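Side-chain contacts in actin-related protein 8 (Homo sapiens, PDB 4FO0), which binds ATP with low basal ATPase activity, cannot polymerise, and is a proposed core component of the INO80 chromatin-remodelling complex: residues K527-P530 / S531-R534; S492-D495 / T496-K499. One frame throughout, in Å; residues are numbered along the deposited sequence.

How the contacts relate
Both contacts are local turns at helix starts on the surface of the second actin-family segment, on the same side of the molecule and with centres about 13 Å apart. Contact 2 comes first along the chain, at the start of helix 494-502, which runs straight into strand 503-507. Contact 1 follows helix 516-527 and opens helix 530-535, inside the connection that joins strand 503-507 to its parallel neighbour 540-542. The two touch through Phe532, whose CZ lies 3.7 Å from Asp494 OD2 and 3.9 Å from Lys497 CD. Two helix starts thus pack together at the periphery, away from the ATP site, and contact 2 is tied through Glu264 to the end of strand 258-264 of the six-stranded sheet.

Contact 1. Residues K527-P530 / S531-R534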
loop_
_atom_site.group_PDB
_atom_site.type_symbol
_atom_site.label_atom_id
_atom_site.label_comp_id
_atom_site.label_asym_id
_atom_site.label_seq_id
_atom_site.Cartn_x
_atom_site.Cartn_y
_atom_site.Cartn_z
ATOM N N LYS A 527 -18.668 -15.734 -8.624
ATOM C CA LYS A 527 -17.734 -15.722 -9.751
ATOM C C LYS A 527 -16.911 -17.005 -9.872
ATOM O O LYS A 527 -16.459 -17.348 -10.959
ATOM C CB LYS A 527 -16.774 -14.532 -9.644
ATOM C CG LYS A 527 -17.135 -13.319 -10.476
ATOM C CD LYS A 527 -18.383 -12.652 -9.963
ATOM C CE LYS A 527 -18.714 -11.410 -10.774
ATOM N NZ LYS A 527 -19.848 -10.667 -10.147
ATOM N N MET A 528 -16.695 -17.701 -8.761
ATOM C CA MET A 528 -15.829 -18.877 -8.785
ATOM C C MET A 528 -16.467 -19.998 -9.581
ATOM O O MET A 528 -17.672 -19.960 -9.829
ATOM C CB MET A 528 -15.508 -19.365 -7.374
ATOM C CG MET A 528 -16.710 -19.876 -6.613
ATOM S SD MET A 528 -16.241 -20.476 -4.978
ATOM C CE MET A 528 -15.095 -21.757 -5.482
ATOM N N PRO A 529 -15.657 -20.999 -9.977
ATOM C CA PRO A 529 -16.097 -22.191 -10.714
ATOM C C PRO A 529 -17.080 -22.993 -9.873
ATOM O O PRO A 529 -16.735 -23.381 -8.750
ATOM C CB PRO A 529 -14.805 -22.992 -10.901
ATOM C CG PRO A 529 -13.702 -22.027 -10.668
ATOM C CD PRO A 529 -14.222 -21.058 -9.656
ATOM N N PRO A 530 -18.283 -23.252 -10.415
ATOM C CA PRO A 530 -19.416 -23.765 -9.637
ATOM C C PRO A 530 -19.145 -25.180 -9.160
ATOM O O PRO A 530 -19.659 -25.588 -8.115
ATOM C CB PRO A 530 -20.574 -23.750 -10.642
ATOM C CG PRO A 530 -20.048 -23.038 -11.873
ATOM C CD PRO A 530 -18.577 -23.242 -11.854
ATOM N N SER A 531 -18.332 -25.909 -9.922
ATOM C CA SER A 531 -17.895 -27.240 -9.527
ATOM C C SER A 531 -17.205 -27.221 -8.157
ATOM O O SER A 531 -17.494 -28.057 -7.299
ATOM C CB SER A 531 -16.964 -27.828 -10.587
ATOM O OG SER A 531 -15.626 -27.848 -10.122
ATOM N N PHE A 532 -16.303 -26.259 -7.956
ATOM C CA PHE A 532 -15.576 -26.116 -6.691
ATOM C C PHE A 532 -16.449 -25.536 -5.594
ATOM O O PHE A 532 -16.306 -25.889 -4.416
ATOM C CB PHE A 532 -14.337 -25.238 -6.862
ATOM C CG PHE A 532 -13.146 -25.968 -7.411
ATOM C CD1 PHE A 532 -12.360 -26.758 -6.578
ATOM C CD2 PHE A 532 -12.807 -25.866 -8.761
ATOM C CE1 PHE A 532 -11.244 -27.444 -7.076
ATOM C CE2 PHE A 532 -11.694 -26.545 -9.273
ATOM C CZ PHE A 532 -10.909 -27.337 -8.426
ATOM N N ARG A 533 -17.346 -24.636 -5.987
ATOM C CA ARG A 533 -18.275 -24.009 -5.053
ATOM C C ARG A 533 -19.076 -25.065 -4.302
ATOM O O ARG A 533 -19.473 -24.859 -3.157
ATOM C CB ARG A 533 -19.223 -23.075 -5.800
ATOM C CG ARG A 533 -20.104 -22.254 -4.892
ATOM C CD ARG A 533 -21.397 -21.888 -5.593
ATOM N NE ARG A 533 -22.218 -21.014 -4.763
ATOM C CZ ARG A 533 -22.429 -19.728 -5.026
ATOM N NH1 ARG A 533 -21.891 -19.177 -6.109
ATOM N NH2 ARG A 533 -23.186 -18.996 -4.218
ATOM N N ARG A 534 -19.310 -26.196 -4.966
ATOM C CA ARG A 534 -20.025 -27.318 -4.370
ATOM C C ARG A 534 -19.104 -28.147 -3.483
ATOM O O ARG A 534 -19.318 -28.262 -2.274
ATOM C CB ARG A 534 -20.661 -28.183 -5.458
ATOM C CG ARG A 534 -21.927 -27.557 -6.034
ATOM C CD ARG A 534 -22.582 -28.435 -7.091
ATOM N NE ARG A 534 -22.215 -28.021 -8.442
ATOM C CZ ARG A 534 -21.385 -28.693 -9.233
ATOM N NH1 ARG A 534 -20.839 -29.834 -8.814
ATOM N NH2 ARG A 534 -21.109 -28.225 -10.449
#
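Met528 lies across the first turn of the helix that follows it, meeting Arg533 and Phe532 at roughly right angles. Its CB points toward that turn, and chi1 of 65° sets CG between the backbone N and the carbonyl carbon. From there CG passes 4.1 Å from Arg533 CB, and SD stays beside the same carbon at 4.0 Å. A bend at chi3 (-60°) then turns the methyl inward, so that CE rests 3.8 Å from Phe532 CB and also against the backbone N of Arg533. Leu485 and Tyr501 also pack against this buried side chain.

Pro529 occupies the N-cap position, and its carbonyl does the gripping: Pro529 O accepts Arg533 N at 3.1 Å, with the donor in the carbonyl plane, and Phe532 N in a weaker, more bent bond. Pro529 CB approaches CD2 at the edge of the Phe532 ring, near the ring plane. One residue on, Pro530 O receives Arg534 N at 3.2 Å. The Arg534 guanidinium lies with one face over Pro530 O, which sits 3.3 Å from its plane, offset toward the rim.

Backbone bonds to Pro529 O and Pro530 O set the turn, and the apolar contacts of Met528 and Pro529 pack against it. Pro530 brings no N-H to this helix start, and the carbonyl of Pro530 probably feels the Arg534 charge.

Contact 2. Residues S492-D495 / T496-K499; sequences SSDD and TKKK
From an extended Ser493 (psi 162°) the backbone turns into helix, where Lys498 N bonds to Asp494 O at 3.0 Å and Lys499 N to Asp495 O at 3.1 Å. Ser493 is the N-cap, and its side chain caps amides of the first turn. Its OG accepts Thr496 N at 2.9 Å in an almost straight bond (177°), and takes a second, weak bond from Asp495 N, so one hydroxyl oxygen serves two amides. An alanine here would keep CB but lose OG, and would probably leave Thr496 N without its capping acceptor and Asp495 N without its weak one. Thr496 OG1, beside its own backbone N, lies near the cap and is hydrogen-bonded to Glu264.

The charged side chains leave the turn in different directions. The exposed Asp495 and Lys498 run side by side the same way; the lysine, bent at chi3 (-63°), brings NZ to 3.5 Å from Asp495 OD1, a salt bridge at rather long range, with CE just as near the same oxygen. Lys497 instead stretches out past the Ser493 carbonyl, its CG 3.4 Å from Ser493 O, and delivers NZ to a salt bridge with Asp489. The CG of Lys499 passes 3.3 Å from Asp495 O on the way to a salt bridge with Glu264, the same carboxylate that bonds Thr496 OG1.

A serine N-cap, with OG accepting the amide three residues on, marks this as a helix start, here of the helix leading into strand 503-507 of the actin-fold sheet.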
loop_
_atom_site.group_PDB
_atom_site.type_symbol
_atom_site.label_atom_id
_atom_site.label_comp_id
_atom_site.label_asym_id
_atom_site.label_seq_id
_atom_site.Cartn_x
_atom_site.Cartn_y
_atom_site.Cartn_z
ATOM N N SER A 492 -1.616 -26.104 -9.887
ATOM C CA SER A 492 -1.650 -27.418 -10.531
ATOM C C SER A 492 -2.587 -28.459 -9.912
ATOM O O SER A 492 -3.344 -29.116 -10.616
ATOM C CB SER A 492 -0.239 -27.992 -10.588
ATOM O OG SER A 492 0.387 -27.898 -9.324
ATOM N N SER A 493 -2.541 -28.588 -8.592
ATOM C CA SER A 493 -3.271 -29.636 -7.887
ATOM C C SER A 493 -4.690 -29.168 -7.684
ATOM O O SER A 493 -4.945 -27.977 -7.778
ATOM C CB SER A 493 -2.618 -29.944 -6.545
ATOM O OG SER A 493 -3.596 -30.082 -5.534
ATOM N N ASP A 494 -5.629 -30.064 -7.406
ATOM C CA ASP A 494 -6.961 -29.543 -7.128
ATOM C C ASP A 494 -7.206 -29.490 -5.635
ATOM O O ASP A 494 -8.131 -28.823 -5.169
ATOM C CB ASP A 494 -8.037 -30.382 -7.811
ATOM C CG ASP A 494 -8.105 -30.128 -9.295
ATOM O OD1 ASP A 494 -7.064 -29.765 -9.892
ATOM O OD2 ASP A 494 -9.205 -30.281 -9.864
ATOM N N ASP A 495 -6.377 -30.206 -4.885
ATOM C CA ASP A 495 -6.458 -30.144 -3.438
ATOM C C ASP A 495 -5.939 -28.797 -2.981
ATOM O O ASP A 495 -6.490 -28.191 -2.063
ATOM C CB ASP A 495 -5.682 -31.289 -2.787
ATOM C CG ASP A 495 -6.575 -32.471 -2.455
ATOM O OD1 ASP A 495 -7.248 -32.428 -1.401
ATOM O OD2 ASP A 495 -6.620 -33.434 -3.251
ATOM N N THR A 496 -4.882 -28.329 -3.637
ATOM C CA THR A 496 -4.393 -26.984 -3.408
ATOM C C THR A 496 -5.547 -26.007 -3.622
ATOM O O THR A 496 -5.878 -25.231 -2.718
ATOM C CB THR A 496 -3.229 -26.627 -4.345
ATOM O OG1 THR A 496 -2.086 -27.426 -4.024
ATOM C CG2 THR A 496 -2.855 -25.169 -4.190
ATOM N N LYS A 497 -6.176 -26.061 -4.799
ATOM C CA LYS A 497 -7.270 -25.141 -5.108
ATOM C C LYS A 497 -8.370 -25.182 -4.061
ATOM O O LYS A 497 -8.884 -24.143 -3.653
ATOM C CB LYS A 497 -7.866 -25.411 -6.481
ATOM C CG LYS A 497 -6.918 -25.161 -7.617
ATOM C CD LYS A 497 -7.605 -25.416 -8.948
ATOM C CE LYS A 497 -6.597 -25.445 -10.076
ATOM N NZ LYS A 497 -7.219 -25.165 -11.393
ATOM N N LYS A 498 -8.753 -26.374 -3.629
ATOM C CA LYS A 498 -9.759 -26.454 -2.587
ATOM C C LYS A 498 -9.309 -25.575 -1.428
ATOM O O LYS A 498 -10.075 -24.748 -0.922
ATOM C CB LYS A 498 -9.977 -27.897 -2.124
ATOM C CG LYS A 498 -11.053 -28.643 -2.899
ATOM C CD LYS A 498 -11.496 -29.915 -2.170
ATOM C CE LYS A 498 -10.353 -30.922 -2.038
ATOM N NZ LYS A 498 -10.715 -32.112 -1.205
ATOM N N LYS A 499 -8.052 -25.741 -1.028
ATOM C CA LYS A 499 -7.509 -24.993 0.099
ATOM C C LYS A 499 -7.526 -23.488 -0.140
ATOM O O LYS A 499 -7.870 -22.722 0.755
ATOM C CB LYS A 499 -6.100 -25.480 0.435
ATOM C CG LYS A 499 -6.070 -26.926 0.930
ATOM C CD LYS A 499 -4.782 -27.273 1.667
ATOM C CE LYS A 499 -3.591 -27.386 0.722
ATOM N NZ LYS A 499 -2.304 -27.508 1.477
#